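Local coordinates for DNA polymerase (Bacillus phage phi29, PDB 2PY5), which copies phage DNA from a protein primer with strand displacement, high processivity and high fidelity, and proofreads its product with a 3'-5' exonuclease activity, at residues Arg223-Thr231 and Val431-Ile442; Pro282-Cys290 and Ser329-Lys337. The protein carries 2 engineered substitutions. One frame throughout, in Å; residues are numbered along the deposited sequence.

How the contacts relate
Contacts 1 and 2 are both buried, their centres about 12 Å apart. Contact 2 and the helix of contact 1 lie in the polymerization region; the loop of contact 1 comes in from the region joining it to the exonuclease. Contact 1 lays that loop along a long helix, with a polar centre of carbonyl oxygens, a threonine, an arginine and one water between apolar ends. Contact 2, further from the chain centre and the DNA, sets a helix start against a strand, passing from bonds between the strand backbone and Asn330 to apolar packing. The two meet where Arg438 NH2 forms a salt bridge with Asp332 OD2 (2.9 Å) and Ala435 packs on Ser329.

Contact 1 (Arg223-Thr231 and Val431-Ile442); sequences RYAYRGGFT and VFITAWARYTTI. With nucleotides of chain C.
From Tyr226, whose CA lies 4.6 Å from that of Val431, the irregular chain runs in the same sense as helix 427-447, passing Thr434 at Gly228 and Arg438 at Phe230. At the start of this path, Val431 spreads its two methyls over Ala225 and Tyr226: CG1 rests on Ala225 CB, and CG2 packs against Tyr226 CB. The polar centre follows. Thr434, at chi1 65°, turns OG1 toward the loop, where it gives its proton to Arg227 O at 2.8 Å, and leaves CG2 near Tyr226 CE1 (4.0 Å). One turn on, Arg438 bends at chi3 and sends NH1 to Gly228 O (2.8 Å, N-H...O 151°). Its guanidinium is sandwiched: Arg227 CB lies over one face, and the helix backbone at Thr434 O and Ala435 CA covers the opposite one. Water 1 sits in the guanidinium plane at its edge and is gripped by four bonds, accepting from Arg438 NH2 and Arg227 N and donating to Ala225 O and Thr434 OG1, tying loop to helix. Beyond the glycines the contact turns apolar again, with Ile442 CG1 poised over the centre of the Phe230 ring, 3.7 Å from its centroid, in a CH-pi contact. At the other end Arg223 NH1 makes a nearly straight hydrogen bond to a phosphate oxygen of DT6 of chain C. Tyr226 to Gly229 spell out the YxGG/A motif between the exonuclease and polymerization domains, here fastened to Thr434 and Arg438, two residues probably involved in binding template-primer DNA.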
loop_
_atom_site.group_PDB
_atom_site.type_symbol
_atom_site.label_atom_id
_atom_site.label_comp_id
_atom_site.label_asym_id
_atom_site.label_seq_id
_atom_site.Cartn_x
_atom_site.Cartn_y
_atom_site.Cartn_z
ATOM N N ARG F 223 19.779 0.298 2.495
ATOM C CA ARG F 223 18.614 0.221 1.643
ATOM C C ARG F 223 18.748 -0.852 0.560
ATOM O O ARG F 223 17.753 -1.425 0.122
ATOM C CB ARG F 223 18.342 1.593 1.029
ATOM C CG ARG F 223 17.123 1.695 0.089
ATOM C CD ARG F 223 16.862 3.143 -0.352
ATOM N NE ARG F 223 16.784 3.970 0.838
ATOM C CZ ARG F 223 15.756 3.994 1.665
ATOM N NH1 ARG F 223 14.616 3.372 1.365
ATOM N NH2 ARG F 223 15.855 4.710 2.775
ATOM N N TYR F 224 19.982 -1.152 0.157
ATOM C CA TYR F 224 20.185 -2.245 -0.795
ATOM C C TYR F 224 19.626 -3.571 -0.274
ATOM O O TYR F 224 19.318 -4.460 -1.061
ATOM C CB TYR F 224 21.658 -2.444 -1.149
ATOM C CG TYR F 224 22.364 -1.304 -1.845
ATOM C CD1 TYR F 224 23.626 -0.919 -1.451
ATOM C CD2 TYR F 224 21.762 -0.618 -2.892
ATOM C CE1 TYR F 224 24.292 0.113 -2.074
ATOM C CE2 TYR F 224 22.429 0.429 -3.527
ATOM C CZ TYR F 224 23.680 0.788 -3.105
ATOM O OH TYR F 224 24.374 1.832 -3.737
ATOM N N ALA F 225 19.550 -3.704 1.057
ATOM C CA ALA F 225 19.065 -4.903 1.688
ATOM C C ALA F 225 17.559 -4.884 1.966
ATOM O O ALA F 225 17.037 -5.848 2.557
ATOM C CB ALA F 225 19.853 -5.145 3.024
ATOM N N TYR F 226 16.860 -3.799 1.592
ATOM C CA TYR F 226 15.428 -3.663 1.880
ATOM C C TYR F 226 14.620 -4.312 0.773
ATOM O O TYR F 226 14.750 -3.945 -0.405
ATOM C CB TYR F 226 15.043 -2.194 2.021
ATOM C CG TYR F 226 13.615 -1.922 2.513
ATOM C CD1 TYR F 226 13.125 -2.530 3.630
ATOM C CD2 TYR F 226 12.805 -0.989 1.883
ATOM C CE1 TYR F 226 11.845 -2.289 4.090
ATOM C CE2 TYR F 226 11.525 -0.726 2.340
ATOM C CZ TYR F 226 11.060 -1.375 3.477
ATOM O OH TYR F 226 9.787 -1.127 3.968
ATOM N N ARG F 227 13.838 -5.307 1.151
ATOM C CA ARG F 227 12.994 -6.051 0.215
ATOM C C ARG F 227 11.621 -6.202 0.849
ATOM O O ARG F 227 11.433 -5.961 2.046
ATOM C CB ARG F 227 13.599 -7.434 -0.064
ATOM C CG ARG F 227 14.989 -7.376 -0.632
ATOM C CD ARG F 227 15.589 -8.742 -0.754
ATOM N NE ARG F 227 16.734 -8.711 -1.653
ATOM C CZ ARG F 227 17.975 -8.364 -1.314
ATOM N NH1 ARG F 227 18.274 -8.013 -0.070
ATOM N NH2 ARG F 227 18.925 -8.368 -2.240
ATOM N N GLY F 228 10.646 -6.584 0.036
ATOM C CA GLY F 228 9.275 -6.725 0.499
ATOM C C GLY F 228 8.886 -8.171 0.735
ATOM O O GLY F 228 9.714 -9.016 1.095
ATOM N N GLY F 229 7.628 -8.472 0.498
ATOM C CA GLY F 229 7.094 -9.781 0.790
ATOM C C GLY F 229 7.558 -10.878 -0.150
ATOM O O GLY F 229 7.915 -10.620 -1.301
ATOM N N PHE F 230 7.503 -12.106 0.343
ATOM C CA PHE F 230 7.832 -13.301 -0.438
ATOM C C PHE F 230 6.563 -13.806 -1.143
ATOM O O PHE F 230 5.607 -14.269 -0.500
ATOM C CB PHE F 230 8.393 -14.392 0.470
ATOM C CG PHE F 230 8.787 -15.639 -0.267
ATOM C CD1 PHE F 230 9.911 -15.654 -1.059
ATOM C CD2 PHE F 230 8.010 -16.785 -0.172
ATOM C CE1 PHE F 230 10.251 -16.799 -1.777
ATOM C CE2 PHE F 230 8.348 -17.922 -0.860
ATOM C CZ PHE F 230 9.488 -17.924 -1.652
ATOM N N THR F 231 6.575 -13.730 -2.467
ATOM C CA THR F 231 5.451 -14.197 -3.273
ATOM C C THR F 231 6.003 -15.137 -4.333
ATOM O O THR F 231 6.825 -14.736 -5.151
ATOM C CB THR F 231 4.725 -13.010 -3.958
ATOM O OG1 THR F 231 4.362 -12.027 -2.971
ATOM C CG2 THR F 231 3.500 -13.475 -4.697
ATOM N N VAL F 431 14.465 -3.076 7.069
ATOM C CA VAL F 431 15.154 -4.211 6.450
ATOM C C VAL F 431 14.880 -5.498 7.234
ATOM O O VAL F 431 14.546 -6.540 6.669
ATOM C CB VAL F 431 16.677 -3.960 6.376
ATOM C CG1 VAL F 431 17.438 -5.247 6.126
ATOM C CG2 VAL F 431 16.982 -2.874 5.317
ATOM N N PHE F 432 15.007 -5.430 8.568
ATOM C CA PHE F 432 14.842 -6.617 9.379
ATOM C C PHE F 432 13.402 -7.022 9.667
ATOM O O PHE F 432 13.105 -8.204 9.823
ATOM C CB PHE F 432 15.647 -6.470 10.672
ATOM C CG PHE F 432 17.093 -6.794 10.478
ATOM C CD1 PHE F 432 17.994 -5.823 10.045
ATOM C CD2 PHE F 432 17.556 -8.084 10.670
ATOM C CE1 PHE F 432 19.329 -6.149 9.854
ATOM C CE2 PHE F 432 18.894 -8.405 10.457
ATOM C CZ PHE F 432 19.770 -7.438 10.050
ATOM N N ILE F 433 12.502 -6.057 9.695
ATOM C CA ILE F 433 11.098 -6.414 9.895
ATOM C C ILE F 433 10.617 -7.242 8.709
ATOM O O ILE F 433 9.994 -8.301 8.899
ATOM C CB ILE F 433 10.220 -5.195 10.154
ATOM C CG1 ILE F 433 10.489 -4.620 11.555
ATOM C CG2 ILE F 433 8.715 -5.579 10.025
ATOM C CD1 ILE F 433 9.917 -3.226 11.774
ATOM N N THR F 434 10.927 -6.800 7.484
ATOM C CA THR F 434 10.486 -7.558 6.301
ATOM C C THR F 434 11.278 -8.877 6.158
ATOM O O THR F 434 10.710 -9.899 5.743
ATOM C CB THR F 434 10.537 -6.743 5.030
ATOM O OG1 THR F 434 11.896 -6.394 4.725
ATOM C CG2 THR F 434 9.677 -5.487 5.139
ATOM N N ALA F 435 12.554 -8.885 6.569
ATOM C CA ALA F 435 13.370 -10.102 6.514
ATOM C C ALA F 435 12.811 -11.190 7.420
ATOM O O ALA F 435 12.650 -12.329 7.013
ATOM C CB ALA F 435 14.846 -9.809 6.853
ATOM N N TRP F 436 12.474 -10.825 8.652
ATOM C CA TRP F 436 11.868 -11.775 9.542
ATOM C C TRP F 436 10.501 -12.255 9.029
ATOM O O TRP F 436 10.143 -13.418 9.247
ATOM C CB TRP F 436 11.728 -11.160 10.944
ATOM C CG TRP F 436 12.987 -11.201 11.773
ATOM C CD1 TRP F 436 13.660 -10.134 12.320
ATOM C CD2 TRP F 436 13.670 -12.374 12.225
ATOM N NE1 TRP F 436 14.739 -10.579 13.049
ATOM C CE2 TRP F 436 14.761 -11.947 13.024
ATOM C CE3 TRP F 436 13.469 -13.741 12.040
ATOM C CZ2 TRP F 436 15.645 -12.835 13.595
ATOM C CZ3 TRP F 436 14.346 -14.619 12.626
ATOM C CH2 TRP F 436 15.424 -14.161 13.394
ATOM N N ALA F 437 9.730 -11.360 8.401
ATOM C CA ALA F 437 8.437 -11.729 7.840
ATOM C C ALA F 437 8.646 -12.785 6.730
ATOM O O ALA F 437 7.971 -13.830 6.707
ATOM C CB ALA F 437 7.760 -10.537 7.299
ATOM N N ARG F 438 9.609 -12.541 5.855
ATOM C CA ARG F 438 9.921 -13.519 4.811
ATOM C C ARG F 438 10.352 -14.846 5.418
ATOM O O ARG F 438 9.923 -15.917 4.981
ATOM C CB ARG F 438 11.017 -13.013 3.861
ATOM C CG ARG F 438 10.586 -11.926 2.968
ATOM C CD ARG F 438 11.639 -11.626 1.890
ATOM N NE ARG F 438 12.851 -11.050 2.450
ATOM C CZ ARG F 438 12.988 -9.788 2.844
ATOM N NH1 ARG F 438 11.990 -8.921 2.729
ATOM N NH2 ARG F 438 14.137 -9.364 3.327
ATOM N N TYR F 439 11.212 -14.772 6.435
ATOM C CA TYR F 439 11.696 -15.954 7.127
ATOM C C TYR F 439 10.522 -16.778 7.661
ATOM O O TYR F 439 10.491 -18.003 7.540
ATOM C CB TYR F 439 12.625 -15.531 8.276
ATOM C CG TYR F 439 13.115 -16.657 9.131
ATOM C CD1 TYR F 439 14.264 -17.342 8.804
ATOM C CD2 TYR F 439 12.413 -17.051 10.272
ATOM C CE1 TYR F 439 14.709 -18.386 9.573
ATOM C CE2 TYR F 439 12.854 -18.095 11.052
ATOM C CZ TYR F 439 14.005 -18.761 10.697
ATOM O OH TYR F 439 14.481 -19.820 11.462
ATOM N N THR F 440 9.564 -16.095 8.281
ATOM C CA THR F 440 8.408 -16.770 8.837
ATOM C C THR F 440 7.679 -17.598 7.790
ATOM O O THR F 440 7.339 -18.772 8.021
ATOM C CB THR F 440 7.446 -15.775 9.443
ATOM O OG1 THR F 440 8.119 -15.053 10.497
ATOM C CG2 THR F 440 6.213 -16.481 9.992
ATOM N N THR F 441 7.430 -16.977 6.636
ATOM C CA THR F 441 6.666 -17.630 5.577
ATOM C C THR F 441 7.471 -18.705 4.831
ATOM O O THR F 441 6.992 -19.817 4.629
ATOM C CB THR F 441 6.131 -16.555 4.642
ATOM O OG1 THR F 441 5.177 -15.784 5.388
ATOM C CG2 THR F 441 5.507 -17.159 3.356
ATOM N N ILE F 442 8.704 -18.384 4.468
ATOM C CA ILE F 442 9.567 -19.325 3.755
ATOM C C ILE F 442 9.823 -20.580 4.582
ATOM O O ILE F 442 9.788 -21.703 4.048
ATOM C CB ILE F 442 10.890 -18.665 3.338
ATOM C CG1 ILE F 442 10.615 -17.557 2.330
ATOM C CG2 ILE F 442 11.861 -19.709 2.789
ATOM C CD1 ILE F 442 11.789 -16.615 2.094
ATOM P P DT C 6 12.838 2.595 -1.916
ATOM O OP1 DT C 6 14.088 1.939 -1.497
ATOM O OP2 DT C 6 12.653 4.073 -1.852
ATOM O "O5'" DT C 6 12.510 2.177 -3.430
ATOM C "C5'" DT C 6 12.730 0.858 -3.893
ATOM C "C4'" DT C 6 12.427 0.815 -5.376
ATOM O "O4'" DT C 6 10.989 0.931 -5.525
ATOM C "C3'" DT C 6 13.052 1.949 -6.199
ATOM O "O3'" DT C 6 13.573 1.480 -7.454
ATOM C "C2'" DT C 6 11.896 2.923 -6.393
ATOM C "C1'" DT C 6 10.691 1.985 -6.418
ATOM N N1 DT C 6 9.365 2.601 -6.021
ATOM C C2 DT C 6 8.256 2.331 -6.803
ATOM O O2 DT C 6 8.300 1.622 -7.799
ATOM N N3 DT C 6 7.090 2.927 -6.369
ATOM C C4 DT C 6 6.919 3.747 -5.266
ATOM O O4 DT C 6 5.825 4.228 -4.975
ATOM C C5 DT C 6 8.117 3.987 -4.489
ATOM C C7 DT C 6 8.073 4.860 -3.269
ATOM C C6 DT C 6 9.263 3.412 -4.897
HETATM O O HOH W 1 14.539 -6.540 3.790
#

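Contact 2 (Pro282-Cys290 and Ser329-Lys337); sequences PLHIQHIRC and SNVDLELMK
His284 and Asn330 hold the tight end of this contact, from which strand 283-290 and helix 330-337 diverge at 59°. Asn330 OD1 accepts a nearly straight bond from His284 N (3.0 Å, N-H...O 166°), although the donor stands above the carbonyl plane of the amide. In return Asn330 N reaches His284 O in a weak, bent bond of 2.9 Å, so that one helical residue meets both polar backbone atoms of one strand residue. Both side chains have CG lodged between backbone N and carbonyl carbon, which folds the imidazole back over the helix start. Its ND1 and CE1 press obliquely on Asn330 CB, with ring and amide planes 19° apart, and the ring stacks with Tyr275. Leu283 CD2 lies 3.6 Å from Asn330 OD1 and packs beside the amide. Next along the strand, Ile285 and Ser329 form an antiparallel, non-hydrogen-bonded pair. Ser329 then caps the helix: OG accepts from Asp332 N (3.1 Å) and donates to Asp332 OD2, fixing the turn.

Between these two segments the fit loosens further on. Leu333 CD2 touches Gln286 CB at 4.1 Å, and Met336 CE comes to 4.2 Å from Ile288 CD1. Met336 is also covered by strand 324-329, so the solvent side is instead the flank of Glu334, which is exposed and does not touch the strand. The arrangement is a strand-to-helix junction with a serine N-cap: strand 324-329 pairs antiparallel with strand 283-294 and turns straight into helix 330-339, within TPR1, an insertion characteristic of protein-primed family B polymerases.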
loop_
_atom_site.group_PDB
_atom_site.type_symbol
_atom_site.label_atom_id
_atom_site.label_comp_id
_atom_site.label_asym_id
_atom_site.label_seq_id
_atom_site.Cartn_x
_atom_site.Cartn_y
_atom_site.Cartn_z
ATOM N N PRO F 282 24.806 -8.303 17.167
ATOM C CA PRO F 282 24.470 -9.659 16.703
ATOM C C PRO F 282 23.698 -9.755 15.368
ATOM O O PRO F 282 23.501 -10.897 14.859
ATOM C CB PRO F 282 23.625 -10.197 17.849
ATOM C CG PRO F 282 22.886 -8.997 18.326
ATOM C CD PRO F 282 23.902 -7.880 18.250
ATOM N N LEU F 283 23.277 -8.617 14.820
ATOM C CA LEU F 283 22.621 -8.552 13.514
ATOM C C LEU F 283 23.549 -7.872 12.529
ATOM O O LEU F 283 24.331 -6.999 12.886
ATOM C CB LEU F 283 21.306 -7.771 13.564
ATOM C CG LEU F 283 20.196 -8.318 14.458
ATOM C CD1 LEU F 283 18.968 -7.437 14.377
ATOM C CD2 LEU F 283 19.847 -9.786 14.132
ATOM N N HIS F 284 23.452 -8.238 11.255
ATOM C CA HIS F 284 24.287 -7.582 10.270
ATOM C C HIS F 284 23.675 -7.614 8.885
ATOM O O HIS F 284 22.768 -8.387 8.625
ATOM C CB HIS F 284 25.720 -8.150 10.242
ATOM C CG HIS F 284 25.867 -9.505 9.599
ATOM N ND1 HIS F 284 25.592 -10.682 10.253
ATOM C CD2 HIS F 284 26.354 -9.858 8.382
ATOM C CE1 HIS F 284 25.843 -11.706 9.444
ATOM N NE2 HIS F 284 26.305 -11.229 8.302
ATOM N N ILE F 285 24.210 -6.753 8.036
ATOM C CA ILE F 285 23.932 -6.745 6.587
ATOM C C ILE F 285 25.280 -7.009 5.941
ATOM O O ILE F 285 26.256 -6.338 6.249
ATOM C CB ILE F 285 23.310 -5.406 6.135
ATOM C CG1 ILE F 285 21.882 -5.273 6.673
ATOM C CG2 ILE F 285 23.288 -5.308 4.573
ATOM C CD1 ILE F 285 21.264 -3.877 6.520
ATOM N N GLN F 286 25.311 -8.008 5.059
ATOM C CA GLN F 286 26.546 -8.458 4.385
ATOM C C GLN F 286 26.419 -8.146 2.900
ATOM O O GLN F 286 25.445 -8.554 2.276
ATOM C CB GLN F 286 26.733 -9.958 4.591
ATOM C CG GLN F 286 27.971 -10.570 3.934
ATOM C CD GLN F 286 29.268 -10.159 4.623
ATOM O OE1 GLN F 286 29.514 -10.521 5.795
ATOM N NE2 GLN F 286 30.122 -9.436 3.897
ATOM N N HIS F 287 27.395 -7.428 2.356
ATOM C CA HIS F 287 27.566 -7.292 0.909
ATOM C C HIS F 287 28.364 -8.503 0.447
ATOM O O HIS F 287 29.501 -8.722 0.903
ATOM C CB HIS F 287 28.298 -5.995 0.567
ATOM C CG HIS F 287 28.422 -5.714 -0.911
ATOM N ND1 HIS F 287 29.264 -4.740 -1.404
ATOM C CD2 HIS F 287 27.822 -6.273 -1.994
ATOM C CE1 HIS F 287 29.177 -4.708 -2.725
ATOM N NE2 HIS F 287 28.302 -5.618 -3.106
ATOM N N ILE F 288 27.779 -9.269 -0.474
ATOM C CA ILE F 288 28.345 -10.531 -0.956
ATOM C C ILE F 288 28.178 -10.557 -2.464
ATOM O O ILE F 288 27.152 -10.112 -2.966
ATOM C CB ILE F 288 27.638 -11.765 -0.292
ATOM C CG1 ILE F 288 28.167 -13.094 -0.837
ATOM C CG2 ILE F 288 26.107 -11.687 -0.434
ATOM C CD1 ILE F 288 27.739 -14.299 -0.005
ATOM N N ARG F 289 29.185 -11.080 -3.168
ATOM C CA ARG F 289 29.074 -11.380 -4.585
ATOM C C ARG F 289 29.215 -12.879 -4.699
ATOM O O ARG F 289 30.067 -13.465 -4.045
ATOM C CB ARG F 289 30.164 -10.684 -5.388
ATOM C CG ARG F 289 29.939 -9.185 -5.561
ATOM C CD ARG F 289 31.108 -8.497 -6.201
ATOM N NE ARG F 289 31.242 -8.853 -7.615
ATOM C CZ ARG F 289 30.554 -8.288 -8.610
ATOM N NH1 ARG F 289 29.672 -7.326 -8.381
ATOM N NH2 ARG F 289 30.764 -8.677 -9.846
ATOM N N CYS F 290 28.385 -13.498 -5.527
ATOM C CA CYS F 290 28.455 -14.943 -5.688
ATOM C C CYS F 290 27.692 -15.402 -6.911
ATOM O O CYS F 290 26.989 -14.626 -7.554
ATOM C CB CYS F 290 27.905 -15.658 -4.448
ATOM S SG CYS F 290 26.141 -15.432 -4.197
ATOM N N SER F 329 20.489 -8.947 4.783
ATOM C CA SER F 329 20.402 -9.131 6.232
ATOM C C SER F 329 20.906 -10.529 6.591
ATOM O O SER F 329 20.863 -11.459 5.777
ATOM C CB SER F 329 18.953 -8.966 6.695
ATOM O OG SER F 329 18.145 -10.095 6.334
ATOM N N ASN F 330 21.338 -10.738 7.831
ATOM C CA ASN F 330 21.784 -12.071 8.219
ATOM C C ASN F 330 20.663 -13.126 8.106
ATOM O O ASN F 330 20.933 -14.301 7.859
ATOM C CB ASN F 330 22.417 -12.098 9.633
ATOM C CG ASN F 330 21.489 -11.580 10.721
ATOM O OD1 ASN F 330 21.361 -10.370 10.903
ATOM N ND2 ASN F 330 20.866 -12.502 11.470
ATOM N N VAL F 331 19.420 -12.684 8.289
ATOM C CA VAL F 331 18.268 -13.557 8.179
ATOM C C VAL F 331 18.179 -14.061 6.715
ATOM O O VAL F 331 18.042 -15.259 6.465
ATOM C CB VAL F 331 16.987 -12.812 8.548
ATOM C CG1 VAL F 331 15.783 -13.695 8.301
ATOM C CG2 VAL F 331 17.018 -12.382 10.043
ATOM N N ASP F 332 18.233 -13.136 5.775
ATOM C CA ASP F 332 18.176 -13.508 4.348
ATOM C C ASP F 332 19.395 -14.306 3.902
ATOM O O ASP F 332 19.277 -15.249 3.092
ATOM C CB ASP F 332 18.030 -12.259 3.472
ATOM C CG ASP F 332 16.712 -11.552 3.674
ATOM O OD1 ASP F 332 15.668 -12.148 3.384
ATOM O OD2 ASP F 332 16.713 -10.369 4.086
ATOM N N LEU F 333 20.557 -13.952 4.436
ATOM C CA LEU F 333 21.810 -14.624 4.085
ATOM C C LEU F 333 21.788 -16.080 4.570
ATOM O O LEU F 333 22.180 -17.008 3.841
ATOM C CB LEU F 333 22.992 -13.869 4.707
ATOM C CG LEU F 333 24.346 -14.538 4.496
ATOM C CD1 LEU F 333 24.709 -14.612 3.011
ATOM C CD2 LEU F 333 25.426 -13.809 5.281
ATOM N N GLU F 334 21.309 -16.325 5.794
ATOM C CA GLU F 334 21.249 -17.698 6.260
ATOM C C GLU F 334 20.227 -18.537 5.468
ATOM O O GLU F 334 20.461 -19.713 5.194
ATOM C CB GLU F 334 21.006 -17.757 7.750
ATOM C CG GLU F 334 22.207 -17.201 8.556
ATOM C CD GLU F 334 23.575 -17.905 8.302
ATOM O OE1 GLU F 334 23.649 -19.111 7.943
ATOM O OE2 GLU F 334 24.606 -17.225 8.483
ATOM N N LEU F 335 19.107 -17.922 5.085
ATOM C CA LEU F 335 18.148 -18.617 4.219
ATOM C C LEU F 335 18.830 -19.012 2.902
ATOM O O LEU F 335 18.651 -20.130 2.412
ATOM C CB LEU F 335 16.939 -17.729 3.922
ATOM C CG LEU F 335 15.899 -17.691 5.039
ATOM C CD1 LEU F 335 14.943 -16.515 4.794
ATOM C CD2 LEU F 335 15.138 -19.018 5.128
ATOM N N MET F 336 19.575 -18.081 2.330
ATOM C CA MET F 336 20.208 -18.312 1.024
ATOM C C MET F 336 21.220 -19.445 1.134
ATOM O O MET F 336 21.277 -20.335 0.274
ATOM C CB MET F 336 20.893 -17.042 0.546
ATOM C CG MET F 336 21.408 -17.147 -0.881
ATOM S SD MET F 336 22.302 -15.691 -1.440
ATOM C CE MET F 336 23.759 -15.691 -0.419
ATOM N N LYS F 337 22.047 -19.392 2.181
ATOM C CA LYS F 337 23.085 -20.406 2.351
ATOM C C LYS F 337 22.487 -21.790 2.552
ATOM O O LYS F 337 23.076 -22.786 2.128
ATOM C CB LYS F 337 24.038 -20.029 3.508
ATOM C CG LYS F 337 24.837 -18.786 3.238
ATOM C CD LYS F 337 25.646 -18.308 4.445
ATOM C CE LYS F 337 27.002 -18.924 4.503
ATOM N NZ LYS F 337 27.881 -18.179 5.462
#